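Local coordinates for protein laminin subunit ALPHA-1 (Mus musculus, PDB 2JD4) that is a chain of the basement membrane protein laminin-111, whose two terminal G-type domains bind metal ions and probably anchor laminin to the cell surface, at residues I240-E251 with I333-R341; G266-P274 with I297-A308. The protein carries 4 engineered substitutions. All coordinates share one frame; numbering follows the deposited sequence.

Both contacts belong to the second laminin G domain of the chain, and their centres lie about 17 Å apart. Interaction 1 lays the loop 333-341 against the hairpin 240-251, whose turn carries Asp246 of the magnesium site. Interaction 2 packs the strand 267-272 on the hairpin 297-308 through apolar side chains. Along the chain, interaction 2 falls inside the loop that interaction 1 closes. They meet at Arg267, whose NH2 lies 2.9 Å from Asn336 O, a probable hydrogen bond, and which also packs on Ser337 to Ser339. The side chain of Ile268 in interaction 2 is about 12 Å from the same magnesium ion.

Interaction 1: I240-E251 with I333-R341; sequences ISSAKVDAIGLE and IKQNSLSSR. Engineered in segment 333-341: Ser337 (natural residue Cys). With MG (magnesium ion), chain D.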
loop_
_atom_site.group_PDB
_atom_site.type_symbol
_atom_site.label_atom_id
_atom_site.label_comp_id
_atom_site.label_asym_id
_atom_site.label_seq_id
_atom_site.Cartn_x
_atom_site.Cartn_y
_atom_site.Cartn_z
ATOM N N ILE A 240 -15.646 10.702 -7.290
ATOM C CA ILE A 240 -16.455 10.700 -6.071
ATOM C C ILE A 240 -17.784 11.300 -6.514
ATOM O O ILE A 240 -17.847 12.483 -6.857
ATOM C CB ILE A 240 -15.837 11.588 -4.969
ATOM C CG1 ILE A 240 -14.395 11.143 -4.689
ATOM C CG2 ILE A 240 -16.665 11.477 -3.690
ATOM C CD1 ILE A 240 -13.676 12.018 -3.676
ATOM N N SER A 241 -18.842 10.497 -6.504
ATOM C CA SER A 241 -20.131 10.986 -6.982
ATOM C C SER A 241 -21.363 10.569 -6.187
ATOM O O SER A 241 -21.426 9.467 -5.640
ATOM C CB SER A 241 -20.317 10.545 -8.435
ATOM O OG SER A 241 -21.584 10.935 -8.943
ATOM N N SER A 242 -22.341 11.468 -6.125
ATOM C CA SER A 242 -23.598 11.172 -5.450
ATOM C C SER A 242 -24.428 10.453 -6.515
ATOM O O SER A 242 -24.061 10.456 -7.690
ATOM C CB SER A 242 -24.308 12.461 -5.040
ATOM O OG SER A 242 -24.686 13.209 -6.183
ATOM N N ALA A 243 -25.535 9.839 -6.117
ATOM C CA ALA A 243 -26.384 9.142 -7.075
ATOM C C ALA A 243 -27.221 10.165 -7.851
ATOM O O ALA A 243 -28.019 9.803 -8.716
ATOM C CB ALA A 243 -27.293 8.149 -6.348
ATOM N N LYS A 244 -27.022 11.441 -7.539
ATOM C CA LYS A 244 -27.756 12.517 -8.194
ATOM C C LYS A 244 -26.908 13.353 -9.153
ATOM O O LYS A 244 -26.566 12.891 -10.246
ATOM C CB LYS A 244 -28.399 13.430 -7.143
ATOM C CG LYS A 244 -29.388 12.718 -6.232
ATOM C CD LYS A 244 -29.992 13.674 -5.215
ATOM C CE LYS A 244 -30.923 12.945 -4.258
ATOM N NZ LYS A 244 -32.054 12.291 -4.970
ATOM N N VAL A 245 -26.565 14.576 -8.739
ATOM C CA VAL A 245 -25.788 15.492 -9.576
ATOM C C VAL A 245 -24.380 15.855 -9.061
ATOM O O VAL A 245 -23.389 15.738 -9.791
ATOM C CB VAL A 245 -26.580 16.806 -9.800
ATOM C CG1 VAL A 245 -25.805 17.744 -10.720
ATOM C CG2 VAL A 245 -27.954 16.492 -10.394
ATOM N N ASP A 246 -24.293 16.313 -7.817
ATOM C CA ASP A 246 -23.010 16.702 -7.227
ATOM C C ASP A 246 -21.927 15.620 -7.360
ATOM O O ASP A 246 -22.125 14.480 -6.935
ATOM C CB ASP A 246 -23.215 17.058 -5.752
ATOM C CG ASP A 246 -23.967 18.370 -5.570
ATOM O OD1 ASP A 246 -24.630 18.814 -6.530
ATOM O OD2 ASP A 246 -23.895 18.950 -4.470
ATOM N N ALA A 247 -20.783 15.989 -7.937
ATOM C CA ALA A 247 -19.677 15.044 -8.120
ATOM C C ALA A 247 -18.400 15.682 -8.670
ATOM O O ALA A 247 -18.425 16.797 -9.194
ATOM C CB ALA A 247 -20.118 13.917 -9.049
ATOM N N ILE A 248 -17.283 14.967 -8.530
ATOM C CA ILE A 248 -15.992 15.417 -9.054
ATOM C C ILE A 248 -15.302 14.224 -9.717
ATOM O O ILE A 248 -15.538 13.078 -9.334
ATOM C CB ILE A 248 -15.057 15.976 -7.952
ATOM C CG1 ILE A 248 -14.604 14.857 -7.013
ATOM C CG2 ILE A 248 -15.777 17.064 -7.162
ATOM C CD1 ILE A 248 -13.495 15.286 -6.066
ATOM N N GLY A 249 -14.460 14.492 -10.711
ATOM C CA GLY A 249 -13.765 13.415 -11.401
ATOM C C GLY A 249 -12.429 13.828 -11.989
ATOM O O GLY A 249 -12.233 14.987 -12.350
ATOM N N LEU A 250 -11.507 12.868 -12.075
ATOM C CA LEU A 250 -10.173 13.085 -12.631
ATOM C C LEU A 250 -9.935 11.911 -13.584
ATOM O O LEU A 250 -10.050 10.751 -13.183
ATOM C CB LEU A 250 -9.134 13.070 -11.507
ATOM C CG LEU A 250 -7.814 13.817 -11.704
ATOM C CD1 LEU A 250 -8.087 15.309 -11.830
ATOM C CD2 LEU A 250 -6.893 13.553 -10.511
ATOM N N GLU A 251 -9.612 12.205 -14.839
ATOM C CA GLU A 251 -9.403 11.153 -15.829
ATOM C C GLU A 251 -8.463 11.556 -16.958
ATOM O O GLU A 251 -8.229 12.742 -17.202
ATOM C CB GLU A 251 -10.752 10.740 -16.435
ATOM C CG GLU A 251 -11.665 11.925 -16.734
ATOM C CD GLU A 251 -12.946 11.558 -17.488
ATOM O OE1 GLU A 251 -13.444 10.418 -17.359
ATOM O OE2 GLU A 251 -13.471 12.438 -18.203
ATOM N N ILE A 333 -22.388 1.721 -10.851
ATOM C CA ILE A 333 -22.061 2.903 -10.053
ATOM C C ILE A 333 -22.046 4.182 -10.885
ATOM O O ILE A 333 -21.327 4.279 -11.882
ATOM C CB ILE A 333 -20.689 2.736 -9.356
ATOM C CG1 ILE A 333 -20.769 1.599 -8.330
ATOM C CG2 ILE A 333 -20.283 4.034 -8.671
ATOM C CD1 ILE A 333 -21.831 1.810 -7.260
ATOM N N LYS A 334 -22.835 5.169 -10.469
ATOM C CA LYS A 334 -22.909 6.432 -11.196
ATOM C C LYS A 334 -21.746 7.358 -10.881
ATOM O O LYS A 334 -21.379 7.536 -9.722
ATOM C CB LYS A 334 -24.227 7.154 -10.874
ATOM C CG LYS A 334 -24.516 8.358 -11.777
ATOM C CD LYS A 334 -25.797 9.091 -11.379
ATOM C CE LYS A 334 -26.099 10.226 -12.350
ATOM N NZ LYS A 334 -27.384 10.934 -12.045
ATOM N N GLN A 335 -21.153 7.932 -11.921
ATOM C CA GLN A 335 -20.052 8.878 -11.756
ATOM C C GLN A 335 -20.423 10.075 -12.625
ATOM O O GLN A 335 -20.040 10.163 -13.794
ATOM C CB GLN A 335 -18.722 8.262 -12.209
ATOM C CG GLN A 335 -18.110 7.248 -11.219
ATOM C CD GLN A 335 -17.833 7.855 -9.836
ATOM O OE1 GLN A 335 -17.486 9.028 -9.721
ATOM N NE2 GLN A 335 -17.967 7.046 -8.788
ATOM N N ASN A 336 -21.170 11.003 -12.034
ATOM C CA ASN A 336 -21.656 12.163 -12.764
ATOM C C ASN A 336 -20.607 13.125 -13.297
ATOM O O ASN A 336 -20.909 13.932 -14.182
ATOM C CB ASN A 336 -22.676 12.931 -11.920
ATOM C CG ASN A 336 -23.652 13.704 -12.775
ATOM O OD1 ASN A 336 -24.136 13.188 -13.783
ATOM N ND2 ASN A 336 -23.953 14.939 -12.383
ATOM N N SER A 337 -19.386 13.057 -12.769
ATOM C CA SER A 337 -18.328 13.940 -13.254
ATOM C C SER A 337 -17.145 13.198 -13.891
ATOM O O SER A 337 -15.982 13.554 -13.697
ATOM C CB SER A 337 -17.852 14.870 -12.137
ATOM O OG SER A 337 -18.872 15.812 -11.815
ATOM N N LEU A 338 -17.470 12.157 -14.652
ATOM C CA LEU A 338 -16.490 11.365 -15.390
ATOM C C LEU A 338 -17.110 11.047 -16.750
ATOM O O LEU A 338 -18.214 10.516 -16.819
ATOM C CB LEU A 338 -16.157 10.055 -14.654
ATOM C CG LEU A 338 -15.152 10.155 -13.498
ATOM C CD1 LEU A 338 -14.961 8.786 -12.848
ATOM C CD2 LEU A 338 -13.815 10.681 -14.030
ATOM N N SER A 339 -16.421 11.392 -17.832
ATOM C CA SER A 339 -16.948 11.094 -19.162
ATOM C C SER A 339 -16.517 9.694 -19.602
ATOM O O SER A 339 -17.218 9.021 -20.369
ATOM C CB SER A 339 -16.470 12.137 -20.185
ATOM O OG SER A 339 -15.059 12.130 -20.332
ATOM N N SER A 340 -15.371 9.249 -19.100
ATOM C CA SER A 340 -14.843 7.937 -19.448
ATOM C C SER A 340 -15.226 6.852 -18.455
ATOM O O SER A 340 -15.557 7.129 -17.300
ATOM C CB SER A 340 -13.315 7.983 -19.560
ATOM O OG SER A 340 -12.797 6.678 -19.778
ATOM N N ARG A 341 -15.137 5.614 -18.926
ATOM C CA ARG A 341 -15.466 4.425 -18.153
ATOM C C ARG A 341 -14.295 3.426 -18.219
ATOM O O ARG A 341 -14.346 2.346 -17.625
ATOM C CB ARG A 341 -16.732 3.812 -18.758
ATOM C CG ARG A 341 -17.410 2.738 -17.958
ATOM C CD ARG A 341 -18.719 2.334 -18.640
ATOM N NE ARG A 341 -19.739 3.383 -18.596
ATOM C CZ ARG A 341 -20.528 3.625 -17.550
ATOM N NH1 ARG A 341 -20.417 2.897 -16.448
ATOM N NH2 ARG A 341 -21.443 4.582 -17.606
HETATM MG MG MG D . -25.293 20.481 -3.663
HETATM O O HOH W 1 -18.449 7.788 -5.787
HETATM O O HOH W 2 -22.415 7.258 -7.280
HETATM O O HOH W 3 -26.227 20.621 -5.683
HETATM O O HOH W 4 -17.631 11.649 -10.990
HETATM O O HOH W 5 -26.361 18.904 -3.067
HETATM O O HOH W 6 -24.268 22.353 -4.058
#
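This is a polar contact of a loop with a beta hairpin in the second laminin G domain. The loop 333-341, between strands 322-326 and 347-353, lies along strand ends 240-241 and 247-251 and the turn joining them. At one end Glu251 faces two serines. Its OE1 takes the backbone N of Ser340 at 2.8 Å on the syn lone pair. Its OE2 accepts from Ser339 OG at 2.7 Å, 20° out of the carboxylate plane, and also from Ser339 N. His260 gives OE2 a further hydrogen bond. With an alanine in place of Glu251, the Ser339 and Ser340 N-H groups, the Ser339 hydroxyl and His260 would probably lose this acceptor, and the loop end its hold. Leu338 and Glu251 run alongside each other in opposite senses, Leu338 CD2 3.7 Å from Glu251 CG. In the middle, Gly249 CA makes a CA-H...O contact of 3.2 Å with Ser337 O; a side chain at Gly249 would clash there. Engineered Ser337 OG hydrogen-bonds weakly to Ala247 O. Ser241 OG accepts from Asn336 N in a nearly straight bond (169°) and donates to Ser242 O. With CG anti to the backbone N (chi1 -154°), Asn336 brings ND2 to 2.8 Å from Val245 O, in the carbonyl plane. The extended chain of Lys334 carries NZ to Lys244 O at 2.8 Å. Two residues on, Asp246 OD2 binds the magnesium ion at 2.2 Å; Asp319 is a second protein ligand. The loop gives donors to the carbonyls of Lys244 and Val245, which probably steadies the turn that carries Asp246.

Interaction 2: G266-P274 with I297-A308; sequences GRITATYQP and IVLTVDGNSVRA
The Tyr272 ring has Val301 over one face and the backbone N of Pro274 on the opposite face, offset toward the rim. Val301 CB stands 3.7 Å from the ring centroid and 25° off the normal, a CH-pi contact. Val301 CG1 lies by CE2 of the ring and CG2 by CD2. Val306 CG2 sits at the edge, near the ring plane. The Asn304 amide is turned only 10° from the ring plane, and its CB comes obliquely to Tyr272 CE1 at 3.6 Å. Asn304 ND2 donates to Val301 O, adding to the backbone bond from Asn304 N across the type I' turn 301-304. Tyr272 CG lies trans to the backbone N (chi1 172°), which carries the ring out over the hairpin end. Leu299 CD2 lies 3.9 Å from Tyr272 CB. Farther along, Ala270 CB meets Ile297 CG2 and Leu299 CB, each at 4.0 Å. The small alanine is consistent with the close approach here, where Ala270 CA and Arg307 CA are 5.7 Å apart. Ile268 CG2 presses on Ile297 CD1 at 3.4 Å, tighter than usual for two carbons, and also touches Ala308 CB. No clear hydrogen bond joins the two segments. The contact is apolar packing between layers, as expected in the beta sandwich of laminin G domains. Strand 267-272 runs nearly parallel to 297-301 and nearly antiparallel to 304-308. It is hydrogen-bonded to strand 256-262, whose Phe259 and Val261 also touch Ile297, while strand 296-301 pairs on its other side with 286-293.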
loop_
_atom_site.group_PDB
_atom_site.type_symbol
_atom_site.label_atom_id
_atom_site.label_comp_id
_atom_site.label_asym_id
_atom_site.label_seq_id
_atom_site.Cartn_x
_atom_site.Cartn_y
_atom_site.Cartn_z
ATOM N N GLY A 266 -24.193 22.401 -12.966
ATOM C CA GLY A 266 -23.606 22.026 -14.240
ATOM C C GLY A 266 -22.130 21.693 -14.132
ATOM O O GLY A 266 -21.448 22.145 -13.216
ATOM N N ARG A 267 -21.630 20.912 -15.082
ATOM C CA ARG A 267 -20.224 20.509 -15.077
ATOM C C ARG A 267 -19.240 21.628 -15.420
ATOM O O ARG A 267 -19.420 22.352 -16.401
ATOM C CB ARG A 267 -20.013 19.343 -16.048
ATOM C CG ARG A 267 -18.553 18.899 -16.181
ATOM C CD ARG A 267 -18.412 17.738 -17.155
ATOM N NE ARG A 267 -19.142 16.559 -16.695
ATOM C CZ ARG A 267 -19.264 15.436 -17.394
ATOM N NH1 ARG A 267 -18.701 15.328 -18.591
ATOM N NH2 ARG A 267 -19.959 14.424 -16.901
ATOM N N ILE A 268 -18.207 21.753 -14.592
ATOM C CA ILE A 268 -17.141 22.736 -14.778
ATOM C C ILE A 268 -15.907 21.881 -15.078
ATOM O O ILE A 268 -15.608 20.951 -14.330
ATOM C CB ILE A 268 -16.906 23.556 -13.488
ATOM C CG1 ILE A 268 -18.210 24.251 -13.078
ATOM C CG2 ILE A 268 -15.804 24.582 -13.712
ATOM C CD1 ILE A 268 -18.139 24.968 -11.749
ATOM N N THR A 269 -15.195 22.190 -16.158
ATOM C CA THR A 269 -14.036 21.386 -16.545
ATOM C C THR A 269 -12.719 22.109 -16.829
ATOM O O THR A 269 -12.675 23.063 -17.610
ATOM C CB THR A 269 -14.380 20.547 -17.793
ATOM O OG1 THR A 269 -15.447 19.646 -17.478
ATOM C CG2 THR A 269 -13.169 19.755 -18.273
ATOM N N ALA A 270 -11.648 21.632 -16.195
ATOM C CA ALA A 270 -10.304 22.169 -16.400
ATOM C C ALA A 270 -9.567 21.113 -17.226
ATOM O O ALA A 270 -9.472 19.955 -16.814
ATOM C CB ALA A 270 -9.606 22.377 -15.069
ATOM N N THR A 271 -9.037 21.507 -18.378
ATOM C CA THR A 271 -8.354 20.570 -19.264
ATOM C C THR A 271 -6.871 20.861 -19.490
ATOM O O THR A 271 -6.495 21.985 -19.831
ATOM C CB THR A 271 -9.058 20.532 -20.641
ATOM O OG1 THR A 271 -10.399 20.055 -20.480
ATOM C CG2 THR A 271 -8.317 19.633 -21.606
ATOM N N TYR A 272 -6.036 19.838 -19.305
ATOM C CA TYR A 272 -4.594 19.967 -19.510
ATOM C C TYR A 272 -4.134 19.145 -20.710
ATOM O O TYR A 272 -4.237 17.918 -20.707
ATOM C CB TYR A 272 -3.809 19.497 -18.281
ATOM C CG TYR A 272 -2.313 19.430 -18.532
ATOM C CD1 TYR A 272 -1.572 20.593 -18.754
ATOM C CD2 TYR A 272 -1.649 18.204 -18.597
ATOM C CE1 TYR A 272 -0.206 20.539 -19.039
ATOM C CE2 TYR A 272 -0.281 18.138 -18.882
ATOM C CZ TYR A 272 0.432 19.310 -19.101
ATOM O OH TYR A 272 1.779 19.255 -19.378
ATOM N N GLN A 273 -3.624 19.820 -21.734
ATOM C CA GLN A 273 -3.135 19.123 -22.917
ATOM C C GLN A 273 -1.653 19.411 -23.118
ATOM O O GLN A 273 -1.253 20.560 -23.296
ATOM C CB GLN A 273 -3.915 19.550 -24.160
ATOM C CG GLN A 273 -3.407 18.906 -25.441
ATOM C CD GLN A 273 -4.383 19.039 -26.586
ATOM O OE1 GLN A 273 -4.781 20.144 -26.955
ATOM N NE2 GLN A 273 -4.780 17.907 -27.158
ATOM N N PRO A 274 -0.815 18.363 -23.084
ATOM C CA PRO A 274 0.634 18.504 -23.265
ATOM C C PRO A 274 1.023 18.795 -24.716
ATOM O O PRO A 274 0.244 18.540 -25.636
ATOM C CB PRO A 274 1.167 17.161 -22.779
ATOM C CG PRO A 274 0.085 16.215 -23.211
ATOM C CD PRO A 274 -1.176 16.959 -22.811
ATOM N N ILE A 297 -11.409 26.198 -9.630
ATOM C CA ILE A 297 -10.954 24.847 -9.942
ATOM C C ILE A 297 -9.592 24.942 -10.631
ATOM O O ILE A 297 -9.471 25.529 -11.707
ATOM C CB ILE A 297 -11.961 24.139 -10.877
ATOM C CG1 ILE A 297 -13.218 23.767 -10.089
ATOM C CG2 ILE A 297 -11.335 22.914 -11.506
ATOM C CD1 ILE A 297 -14.335 23.225 -10.950
ATOM N N VAL A 298 -8.569 24.360 -10.009
ATOM C CA VAL A 298 -7.221 24.408 -10.563
ATOM C C VAL A 298 -6.599 23.023 -10.762
ATOM O O VAL A 298 -6.531 22.221 -9.829
ATOM C CB VAL A 298 -6.278 25.234 -9.649
ATOM C CG1 VAL A 298 -4.888 25.298 -10.258
ATOM C CG2 VAL A 298 -6.840 26.644 -9.445
ATOM N N LEU A 299 -6.143 22.765 -11.985
ATOM C CA LEU A 299 -5.493 21.506 -12.347
ATOM C C LEU A 299 -4.037 21.798 -12.704
ATOM O O LEU A 299 -3.751 22.649 -13.548
ATOM C CB LEU A 299 -6.188 20.854 -13.550
ATOM C CG LEU A 299 -5.465 19.621 -14.115
ATOM C CD1 LEU A 299 -5.314 18.568 -13.026
ATOM C CD2 LEU A 299 -6.228 19.062 -15.309
ATOM N N THR A 300 -3.116 21.092 -12.058
ATOM C CA THR A 300 -1.697 21.291 -12.311
ATOM C C THR A 300 -1.014 19.960 -12.616
ATOM O O THR A 300 -1.057 19.029 -11.806
ATOM C CB THR A 300 -1.020 21.937 -11.091
ATOM O OG1 THR A 300 -1.731 23.126 -10.724
ATOM C CG2 THR A 300 0.424 22.294 -11.409
ATOM N N VAL A 301 -0.404 19.869 -13.794
ATOM C CA VAL A 301 0.299 18.656 -14.206
ATOM C C VAL A 301 1.753 19.008 -14.506
ATOM O O VAL A 301 2.035 19.878 -15.341
ATOM C CB VAL A 301 -0.331 18.034 -15.468
ATOM C CG1 VAL A 301 0.385 16.738 -15.813
ATOM C CG2 VAL A 301 -1.815 17.769 -15.234
ATOM N N ASP A 302 2.669 18.333 -13.817
ATOM C CA ASP A 302 4.094 18.582 -13.978
ATOM C C ASP A 302 4.413 20.072 -13.840
ATOM O O ASP A 302 5.275 20.602 -14.543
ATOM C CB ASP A 302 4.592 18.063 -15.334
ATOM C CG ASP A 302 4.519 16.549 -15.443
ATOM O OD1 ASP A 302 4.666 15.871 -14.399
ATOM O OD2 ASP A 302 4.328 16.036 -16.569
ATOM N N GLY A 303 3.711 20.746 -12.935
ATOM C CA GLY A 303 3.951 22.163 -12.716
ATOM C C GLY A 303 3.140 23.114 -13.581
ATOM O O GLY A 303 3.106 24.315 -13.313
ATOM N N ASN A 304 2.488 22.587 -14.614
ATOM C CA ASN A 304 1.674 23.399 -15.517
ATOM C C ASN A 304 0.242 23.502 -14.995
ATOM O O ASN A 304 -0.447 22.491 -14.845
ATOM C CB ASN A 304 1.681 22.773 -16.911
ATOM C CG ASN A 304 3.087 22.547 -17.436
ATOM O OD1 ASN A 304 3.778 23.490 -17.824
ATOM N ND2 ASN A 304 3.523 21.292 -17.436
ATOM N N SER A 305 -0.204 24.727 -14.725
ATOM C CA SER A 305 -1.549 24.954 -14.202
ATOM C C SER A 305 -2.566 25.422 -15.234
ATOM O O SER A 305 -2.226 26.089 -16.208
ATOM C CB SER A 305 -1.508 25.972 -13.057
ATOM O OG SER A 305 -0.840 25.453 -11.920
ATOM N N VAL A 306 -3.823 25.056 -14.997
ATOM C CA VAL A 306 -4.948 25.425 -15.854
ATOM C C VAL A 306 -6.162 25.513 -14.935
ATOM O O VAL A 306 -6.458 24.571 -14.202
ATOM C CB VAL A 306 -5.217 24.360 -16.933
ATOM C CG1 VAL A 306 -6.401 24.778 -17.780
ATOM C CG2 VAL A 306 -3.990 24.177 -17.805
ATOM N N ARG A 307 -6.864 26.641 -14.965
ATOM C CA ARG A 307 -8.015 26.802 -14.089
ATOM C C ARG A 307 -9.284 27.315 -14.752
ATOM O O ARG A 307 -9.284 27.721 -15.914
ATOM C CB ARG A 307 -7.645 27.720 -12.924
ATOM C CG ARG A 307 -7.281 29.138 -13.328
ATOM C CD ARG A 307 -6.385 29.768 -12.276
ATOM N NE ARG A 307 -5.081 29.108 -12.236
ATOM C CZ ARG A 307 -4.182 29.271 -11.270
ATOM N NH1 ARG A 307 -4.440 30.075 -10.246
ATOM N NH2 ARG A 307 -3.021 28.636 -11.332
ATOM N N ALA A 308 -10.369 27.280 -13.986
ATOM C CA ALA A 308 -11.673 27.736 -14.442
ATOM C C ALA A 308 -12.420 28.291 -13.237
ATOM O O ALA A 308 -12.441 27.669 -12.174
ATOM C CB ALA A 308 -12.450 26.577 -15.058
#